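Local atomic coordinates of polyketide synthase/nonribosomal peptide synthetase hybrid RzxB (Pseudomonas fluorescens, PDB entry 5IL6), a protein that probably dehydrates beta-hydroxyacyl intermediates to enoyl intermediates as the dehydratase domain of a trans-AT polyketide synthase linked to rhizoxin assembly. Residues A[251-256]-A[261-266]; A[158-163]-A[217-222]; A[117-120]-A[124-127]. All blocks are in the same frame, centred on the assembly; numbering follows the deposited sequence. Where two conformers were deposited one is given.

Contact 1: A[251-256]-A[261-266]; sequences IRRAPS and YCFDLA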
loop_
_atom_site.group_PDB
_atom_site.type_symbol
_atom_site.label_atom_id
_atom_site.label_comp_id
_atom_site.label_asym_id
_atom_site.label_seq_id
_atom_site.Cartn_x
_atom_site.Cartn_y
_atom_site.Cartn_z
ATOM N N ILE A 251 2.072 -9.253 11.438
ATOM C CA ILE A 251 3.246 -8.450 11.118
ATOM C C ILE A 251 4.445 -9.060 11.826
ATOM O O ILE A 251 4.370 -9.382 13.018
ATOM C CB ILE A 251 3.057 -6.980 11.534
ATOM C CG1 ILE A 251 1.813 -6.390 10.860
ATOM C CG2 ILE A 251 4.297 -6.162 11.178
ATOM C CD1 ILE A 251 1.418 -5.026 11.381
ATOM N N ARG A 252 5.548 -9.219 11.093
ATOM C CA ARG A 252 6.788 -9.756 11.642
ATOM C C ARG A 252 7.933 -8.825 11.280
ATOM O O ARG A 252 8.146 -8.532 10.100
ATOM C CB ARG A 252 7.069 -11.169 11.120
ATOM C CG ARG A 252 8.468 -11.690 11.445
ATOM C CD ARG A 252 8.764 -11.612 12.937
ATOM N NE ARG A 252 9.998 -12.299 13.305
ATOM C CZ ARG A 252 10.112 -13.620 13.407
ATOM N NH1 ARG A 252 9.071 -14.404 13.153
ATOM N NH2 ARG A 252 11.270 -14.160 13.758
ATOM N N ARG A 253 8.659 -8.360 12.291
ATOM C CA ARG A 253 9.884 -7.613 12.054
ATOM C C ARG A 253 10.902 -8.498 11.346
ATOM O O ARG A 253 11.062 -9.676 11.680
ATOM C CB ARG A 253 10.446 -7.102 13.379
ATOM C CG ARG A 253 11.713 -6.268 13.264
ATOM C CD ARG A 253 11.405 -4.786 13.189
ATOM N NE ARG A 253 12.629 -3.986 13.224
ATOM C CZ ARG A 253 13.066 -3.308 14.282
ATOM N NH1 ARG A 253 12.386 -3.313 15.422
ATOM N NH2 ARG A 253 14.196 -2.614 14.198
ATOM N N ALA A 254 11.590 -7.926 10.368
ATOM C CA ALA A 254 12.605 -8.627 9.602
ATOM C C ALA A 254 13.940 -7.905 9.711
ATOM O O ALA A 254 13.984 -6.707 10.017
ATOM C CB ALA A 254 12.203 -8.737 8.125
ATOM N N PRO A 255 15.051 -8.600 9.468
ATOM C CA PRO A 255 16.357 -7.933 9.518
ATOM C C PRO A 255 16.442 -6.810 8.497
ATOM O O PRO A 255 15.879 -6.885 7.403
ATOM C CB PRO A 255 17.352 -9.055 9.197
ATOM C CG PRO A 255 16.613 -10.329 9.416
ATOM C CD PRO A 255 15.167 -10.042 9.191
ATOM N N SER A 256 17.153 -5.749 8.876
ATOM C CA SER A 256 17.347 -4.610 7.994
ATOM C C SER A 256 18.698 -3.972 8.276
ATOM O O SER A 256 19.208 -4.028 9.397
ATOM C CB SER A 256 16.239 -3.567 8.172
ATOM O OG SER A 256 16.482 -2.425 7.367
ATOM N N TYR A 261 14.053 0.096 8.494
ATOM C CA TYR A 261 13.250 -0.920 9.158
ATOM C C TYR A 261 12.546 -1.755 8.100
ATOM O O TYR A 261 12.104 -1.224 7.077
ATOM C CB TYR A 261 12.222 -0.283 10.100
ATOM C CG TYR A 261 12.843 0.615 11.145
ATOM C CD1 TYR A 261 13.153 1.937 10.853
ATOM C CD2 TYR A 261 13.121 0.142 12.419
ATOM C CE1 TYR A 261 13.725 2.761 11.800
ATOM C CE2 TYR A 261 13.691 0.960 13.376
ATOM C CZ TYR A 261 13.989 2.269 13.061
ATOM O OH TYR A 261 14.557 3.089 14.007
ATOM N N CYS A 262 12.438 -3.058 8.348
ATOM C CA CYS A 262 11.874 -3.989 7.380
ATOM C C CYS A 262 10.897 -4.931 8.070
ATOM O O CYS A 262 11.126 -5.351 9.208
ATOM C CB CYS A 262 12.978 -4.795 6.686
ATOM S SG CYS A 262 12.402 -5.782 5.292
ATOM N N PHE A 263 9.809 -5.259 7.373
ATOM C CA PHE A 263 8.749 -6.090 7.927
ATOM C C PHE A 263 8.182 -6.997 6.845
ATOM O O PHE A 263 8.228 -6.675 5.655
ATOM C CB PHE A 263 7.605 -5.246 8.509
ATOM C CG PHE A 263 8.048 -4.235 9.526
ATOM C CD1 PHE A 263 8.458 -2.973 9.131
ATOM C CD2 PHE A 263 8.046 -4.543 10.876
ATOM C CE1 PHE A 263 8.865 -2.040 10.063
ATOM C CE2 PHE A 263 8.450 -3.611 11.811
ATOM C CZ PHE A 263 8.861 -2.358 11.403
ATOM N N ASP A 264 7.638 -8.133 7.274
ATOM C CA ASP A 264 6.766 -8.951 6.445
ATOM C C ASP A 264 5.354 -8.889 7.013
ATOM O O ASP A 264 5.162 -8.916 8.234
ATOM C CB ASP A 264 7.240 -10.405 6.381
ATOM C CG ASP A 264 8.680 -10.533 5.924
ATOM O OD1 ASP A 264 9.009 -10.021 4.833
ATOM O OD2 ASP A 264 9.483 -11.159 6.650
ATOM N N LEU A 265 4.364 -8.804 6.125
ATOM C CA LEU A 265 2.971 -8.704 6.527
ATOM C C LEU A 265 2.144 -9.719 5.753
ATOM O O LEU A 265 2.469 -10.075 4.617
ATOM C CB LEU A 265 2.395 -7.294 6.287
ATOM C CG LEU A 265 3.013 -6.122 7.054
ATOM C CD1 LEU A 265 4.315 -5.657 6.413
ATOM C CD2 LEU A 265 2.021 -4.970 7.150
ATOM N N ALA A 266 1.069 -10.179 6.384
ATOM C CA ALA A 266 0.103 -11.051 5.732
ATOM C C ALA A 266 -1.287 -10.610 6.155
ATOM O O ALA A 266 -1.536 -10.388 7.344
ATOM C CB ALA A 266 0.337 -12.522 6.095
HETATM O O HOH W 1 13.771 -4.158 10.854
#

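Contact 2: A[158-163]-A[217-222]; sequences YQRFAA and LLLDEL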
loop_
_atom_site.group_PDB
_atom_site.type_symbol
_atom_site.label_atom_id
_atom_site.label_comp_id
_atom_site.label_asym_id
_atom_site.label_seq_id
_atom_site.Cartn_x
_atom_site.Cartn_y
_atom_site.Cartn_z
ATOM N N TYR A 158 -0.781 6.219 16.713
ATOM C CA TYR A 158 -1.095 7.384 15.895
ATOM C C TYR A 158 -0.419 8.640 16.427
ATOM O O TYR A 158 -0.051 9.523 15.644
ATOM C CB TYR A 158 -2.609 7.580 15.804
ATOM C CG TYR A 158 -3.269 6.578 14.881
ATOM C CD1 TYR A 158 -2.912 6.512 13.539
ATOM C CD2 TYR A 158 -4.247 5.703 15.346
ATOM C CE1 TYR A 158 -3.499 5.601 12.685
ATOM C CE2 TYR A 158 -4.847 4.784 14.494
ATOM C CZ TYR A 158 -4.465 4.740 13.163
ATOM O OH TYR A 158 -5.042 3.838 12.297
ATOM N N GLN A 159 -0.238 8.741 17.745
ATOM C CA GLN A 159 0.493 9.877 18.300
ATOM C C GLN A 159 1.952 9.847 17.869
ATOM O O GLN A 159 2.568 10.898 17.656
ATOM C CB GLN A 159 0.386 9.889 19.827
ATOM C CG GLN A 159 1.723 10.049 20.554
ATOM C CD GLN A 159 1.563 10.324 22.037
ATOM O OE1 GLN A 159 2.031 11.345 22.543
ATOM N NE2 GLN A 159 0.903 9.417 22.743
ATOM N N ARG A 160 2.527 8.649 17.737
ATOM C CA ARG A 160 3.904 8.555 17.261
ATOM C C ARG A 160 3.999 8.932 15.788
ATOM O O ARG A 160 4.914 9.661 15.389
ATOM C CB ARG A 160 4.452 7.145 17.496
ATOM C CG ARG A 160 5.963 7.021 17.288
ATOM C CD ARG A 160 6.746 7.941 18.219
ATOM N NE ARG A 160 6.365 7.757 19.618
ATOM C CZ ARG A 160 6.977 6.942 20.473
ATOM N NH1 ARG A 160 8.023 6.220 20.092
ATOM N NH2 ARG A 160 6.542 6.852 21.722
ATOM N N PHE A 161 3.072 8.435 14.961
ATOM C CA PHE A 161 3.017 8.871 13.569
ATOM C C PHE A 161 2.877 10.384 13.484
ATOM O O PHE A 161 3.549 11.039 12.679
ATOM C CB PHE A 161 1.852 8.197 12.840
ATOM C CG PHE A 161 2.131 6.784 12.413
ATOM C CD1 PHE A 161 3.171 6.499 11.543
ATOM C CD2 PHE A 161 1.340 5.741 12.866
ATOM C CE1 PHE A 161 3.425 5.200 11.145
ATOM C CE2 PHE A 161 1.589 4.441 12.470
ATOM C CZ PHE A 161 2.631 4.171 11.608
ATOM N N ALA A 162 1.992 10.956 14.301
ATOM C CA ALA A 162 1.781 12.397 14.270
ATOM C C ALA A 162 3.040 13.141 14.691
ATOM O O ALA A 162 3.350 14.208 14.148
ATOM C CB ALA A 162 0.604 12.772 15.173
ATOM N N ALA A 163 3.780 12.594 15.661
ATOM C CA ALA A 163 5.017 13.234 16.095
ATOM C C ALA A 163 6.072 13.251 14.996
ATOM O O ALA A 163 6.923 14.148 14.978
ATOM C CB ALA A 163 5.562 12.528 17.338
ATOM N N LEU A 217 5.454 -2.511 16.560
ATOM C CA LEU A 217 6.773 -3.068 16.817
ATOM C C LEU A 217 7.854 -2.010 17.010
ATOM O O LEU A 217 8.997 -2.369 17.313
ATOM C CB LEU A 217 7.164 -4.001 15.666
ATOM C CG LEU A 217 6.238 -5.206 15.463
ATOM C CD1 LEU A 217 6.632 -5.999 14.229
ATOM C CD2 LEU A 217 6.250 -6.111 16.690
ATOM N N LEU A 218 7.530 -0.724 16.852
ATOM C CA LEU A 218 8.532 0.334 16.892
ATOM C C LEU A 218 8.346 1.345 18.015
ATOM O O LEU A 218 9.231 2.187 18.207
ATOM C CB LEU A 218 8.554 1.092 15.555
ATOM C CG LEU A 218 8.870 0.268 14.304
ATOM C CD1 LEU A 218 8.785 1.142 13.067
ATOM C CD2 LEU A 218 10.251 -0.365 14.410
ATOM N N LEU A 219 7.246 1.288 18.769
ATOM C CA LEU A 219 7.005 2.302 19.792
ATOM C C LEU A 219 8.177 2.407 20.761
ATOM O O LEU A 219 8.600 3.514 21.116
ATOM C CB LEU A 219 5.715 1.990 20.551
ATOM C CG LEU A 219 4.400 2.303 19.832
ATOM C CD1 LEU A 219 3.224 1.748 20.620
ATOM C CD2 LEU A 219 4.233 3.800 19.600
ATOM N N ASP A 220 8.718 1.268 21.198
ATOM C CA ASP A 220 9.809 1.294 22.169
ATOM C C ASP A 220 11.120 1.738 21.530
ATOM O O ASP A 220 11.901 2.467 22.151
ATOM C CB ASP A 220 9.957 -0.078 22.825
ATOM C CG ASP A 220 8.843 -0.372 23.810
ATOM O OD1 ASP A 220 8.453 0.548 24.560
ATOM O OD2 ASP A 220 8.351 -1.521 23.832
ATOM N N GLU A 221 11.388 1.312 20.293
ATOM C CA GLU A 221 12.651 1.672 19.654
ATOM C C GLU A 221 12.715 3.165 19.367
ATOM O O GLU A 221 13.713 3.825 19.676
ATOM C CB GLU A 221 12.846 0.887 18.355
ATOM C CG GLU A 221 13.136 -0.592 18.533
ATOM C CD GLU A 221 13.868 -1.182 17.343
ATOM O OE1 GLU A 221 14.477 -0.414 16.567
ATOM O OE2 GLU A 221 13.835 -2.422 17.181
ATOM N N LEU A 222 11.661 3.712 18.772
ATOM C CA LEU A 222 11.675 5.105 18.360
ATOM C C LEU A 222 11.597 6.031 19.568
ATOM O O LEU A 222 11.047 5.681 20.616
ATOM C CB LEU A 222 10.508 5.388 17.415
ATOM C CG LEU A 222 10.472 4.542 16.138
ATOM C CD1 LEU A 222 9.261 4.904 15.292
ATOM C CD2 LEU A 222 11.756 4.696 15.334
#

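Contact 3: A[117-120]-A[124-127]; sequences AYDQ and LQLH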
loop_
_atom_site.group_PDB
_atom_site.type_symbol
_atom_site.label_atom_id
_atom_site.label_comp_id
_atom_site.label_asym_id
_atom_site.label_seq_id
_atom_site.Cartn_x
_atom_site.Cartn_y
_atom_site.Cartn_z
ATOM N N ALA A 117 4.617 11.666 -12.920
ATOM C CA ALA A 117 3.858 12.896 -13.094
ATOM C C ALA A 117 4.836 13.996 -13.476
ATOM O O ALA A 117 6.052 13.843 -13.335
ATOM C CB ALA A 117 3.094 13.278 -11.821
ATOM N N TYR A 118 4.302 15.104 -13.983
ATOM C CA TYR A 118 5.137 16.198 -14.460
ATOM C C TYR A 118 5.166 17.331 -13.438
ATOM O O TYR A 118 4.151 17.638 -12.808
ATOM C CB TYR A 118 4.617 16.711 -15.801
ATOM C CG TYR A 118 4.858 15.728 -16.921
ATOM C CD1 TYR A 118 6.091 15.646 -17.551
ATOM C CD2 TYR A 118 3.853 14.862 -17.330
ATOM C CE1 TYR A 118 6.313 14.736 -18.566
ATOM C CE2 TYR A 118 4.064 13.952 -18.342
ATOM C CZ TYR A 118 5.295 13.892 -18.958
ATOM O OH TYR A 118 5.506 12.984 -19.968
ATOM N N ASP A 119 6.337 17.946 -13.276
ATOM C CA ASP A 119 6.523 19.032 -12.326
ATOM C C ASP A 119 6.326 20.379 -13.027
ATOM O O ASP A 119 6.042 20.450 -14.225
ATOM C CB ASP A 119 7.889 18.922 -11.647
ATOM C CG ASP A 119 9.035 19.318 -12.555
ATOM O OD1 ASP A 119 8.841 19.373 -13.785
ATOM O OD2 ASP A 119 10.140 19.568 -12.029
ATOM N N GLN A 120 6.483 21.469 -12.267
ATOM C CA GLN A 120 6.409 22.807 -12.854
ATOM C C GLN A 120 7.380 22.985 -14.014
ATOM O O GLN A 120 7.088 23.731 -14.956
ATOM C CB GLN A 120 6.689 23.881 -11.793
ATOM C CG GLN A 120 5.505 24.255 -10.905
ATOM C CD GLN A 120 5.338 23.339 -9.701
ATOM O OE1 GLN A 120 6.030 22.327 -9.573
ATOM N NE2 GLN A 120 4.384 23.670 -8.837
ATOM N N LEU A 124 9.526 15.133 -16.250
ATOM C CA LEU A 124 8.837 13.943 -15.776
ATOM C C LEU A 124 9.469 13.471 -14.473
ATOM O O LEU A 124 10.694 13.351 -14.373
ATOM C CB LEU A 124 8.895 12.844 -16.838
ATOM C CG LEU A 124 8.268 11.482 -16.520
ATOM C CD1 LEU A 124 7.896 10.783 -17.819
ATOM C CD2 LEU A 124 9.201 10.585 -15.709
ATOM N N GLN A 125 8.632 13.204 -13.474
ATOM C CA GLN A 125 9.084 12.735 -12.170
ATOM C C GLN A 125 8.586 11.312 -11.959
ATOM O O GLN A 125 7.376 11.064 -12.006
ATOM C CB GLN A 125 8.569 13.643 -11.051
ATOM C CG GLN A 125 8.913 15.115 -11.215
ATOM C CD GLN A 125 10.314 15.446 -10.743
ATOM O OE1 GLN A 125 11.168 15.851 -11.530
ATOM N NE2 GLN A 125 10.553 15.282 -9.446
ATOM N N LEU A 126 9.510 10.389 -11.706
ATOM C CA LEU A 126 9.143 9.007 -11.428
ATOM C C LEU A 126 8.779 8.882 -9.953
ATOM O O LEU A 126 9.588 9.210 -9.077
ATOM C CB LEU A 126 10.288 8.066 -11.795
ATOM C CG LEU A 126 10.036 6.568 -11.594
ATOM C CD1 LEU A 126 8.962 6.067 -12.546
ATOM C CD2 LEU A 126 11.323 5.778 -11.780
ATOM N N HIS A 127 7.565 8.410 -9.678
ATOM C CA HIS A 127 7.079 8.275 -8.310
ATOM C C HIS A 127 7.115 6.846 -7.800
ATOM O O HIS A 127 7.307 6.635 -6.598
ATOM C CB HIS A 127 5.644 8.805 -8.206
ATOM C CG HIS A 127 5.543 10.295 -8.300
ATOM N ND1 HIS A 127 5.848 11.129 -7.244
ATOM C CD2 HIS A 127 5.175 11.103 -9.322
ATOM C CE1 HIS A 127 5.668 12.385 -7.612
ATOM N NE2 HIS A 127 5.262 12.397 -8.868
#

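Contact 1: A[251-256]-A[261-266]
A single water ties Arg253 and Ala254 to Cys262 at the closed end of a beta hairpin. It accepts from Arg253 NE at 2.6 Å and from Cys262 N, and donates to Ala254 O at 2.7 Å, so two N-H groups and a carbonyl grip it and the guanidinium is held edge-on to it. The strands pair antiparallel. Arg252 and Asp264 form a hydrogen-bonded pair, and Arg252 N to Asp264 O and Asp264 N to Arg252 O both measure 2.9 Å. Ala254 N also donates to Cys262 O.

On the face carrying Ile251, Arg253, Phe263 and Leu265, the arginine chain runs across Phe263 toward Tyr261. With CG anti to the backbone N (chi1 -178°) and a bend at chi2, Arg253 passes CD within 3.5 Å of Phe263 CE2. Its NH2 then reaches the edge of the Tyr261 ring, 3.5 Å from CD2, the two planes turned 53° apart rather than stacked. Ile251 and Leu265 lie side by side, CG1 to CD2 4.0 Å. On the other face, Ala254 CB packs 4.1 Å from Cys262 SG and also faces the carboxylate of Asp264.

Asp264 OD1 accepts from Gln280 N of strand 274-284, which pairs with the far edge of 261-268. On the opposite flank, strand 246-254 runs beside 184-190, and Arg252 forms a salt bridge with Asp183, just before that strand. Arg253 points instead to the loop after helix 204-212, forming a salt bridge with Glu221.

Contact 2: A[158-163]-A[217-222]
Arg160 makes a helix-to-loop contact with Leu219 and Leu222 at the surface of the second hotdog half of this dehydratase. It reaches from helix 154-164 to the loop that follows helix 204-212, and so joins parts of the chain more than fifty residues apart. The interface is small, 179 Å² in all, and a single side chain bridges it. Residues 219-221 have helical backbone angles, and Leu222 N donates to Leu218 O, closing one turn of chain on which the arginine docks.

The arginine starts with CG anti to its backbone N (chi1 -169°) and then bends at both chi2 and chi3. This folding curls the guanidinium back over Leu219. The CD2 methyl of Leu219 sits over the centre of one guanidinium face, 4.3 Å above its plane, and also touches Arg160 CB at 4.0 Å. Leu222 CB comes up to the edge of the same group, in its plane and 3.7 Å from NH1. Met215 and Pro226 of the same loop also touch the arginine, while on helix 154-164 Leu219 packs on Cys157 and Leu222 on Met164.

The polar end is held by main chain: Arg160 NH1 donates to Leu219 O at 3.0 Å, meeting a lone pair in the carbonyl plane, although the N-H...O angle is only 137° and the oxygen is tilted out of the guanidinium plane.

Contact 3: A[117-120]-A[124-127]
Two flat groups, the Asp119 carboxylate and the Gln125 amide, stack across the contact with their planes only 5° apart. Their oxygens OD2 and OE1 lie 3.9 Å from each other, while lower down Asp119 CB meets Gln125 CG at 4.0 Å. The His127 imidazole instead meets the opposite strand with its edge: Ala117 N lies near the ring plane, 3.7 Å from CD2, and Ala117 CB is 3.8 Å from NE2. His127 ND1 is hydrogen-bonded to Gln87 O, and Phe89 packs edge-to-face with the imidazole, which limits the freedom of the ring to turn. The Tyr118 ring crosses Leu124 at a slant, CE1 lying 3.6 Å from Leu124 CB, and its OH is 3.9 Å from Leu124 CD1.

These groups decorate the end of a beta hairpin formed by strands 110-118 and 124-135 in the first hotdog half of the domain. Ala117 and Gln125 form a hydrogen-bonded pair: Gln125 N donates to Ala117 O at 2.7 Å and Ala117 N to Gln125 O at 3.0 Å. Tyr118 and Leu124, the next and non-hydrogen-bonded pair, place their side chains on the other face of the hairpin from Ala117 and Gln125. An alanine in place of Tyr118 removes the ring lying against Leu124 CB, which would probably leave the leucine freer to turn and Phe100 on strand 98-105 without that neighbour.

Asp119 begins the connection between the strands. Its chi1 of 74° sets CG between the backbone N and the carbonyl carbon, and from there OD1 accepts a hydrogen bond from Gln123 N across the turn.

In the fold
Contacts 1 and 2 adjoin, their centres 16 Å apart. The Tyr261 ring of contact 1 packs on the 217-222 loop, with CD2 3.5 Å from Leu218 CD2, OH 3.5 Å from Leu222 CD2 and CE2 3.6 Å from Glu221 OE1. The loop thus lies between helix 154-164 and the hairpin 246-254/261-268. Contact 3 stands apart, its centre 30 Å from contact 1 and 31 Å from contact 2, with nearest atoms about 16 and 18 Å away. It is a hairpin of the first hotdog half, whereas contacts 1 and 2 belong to the second; in polyketide synthase dehydratases the active site forms between such halves.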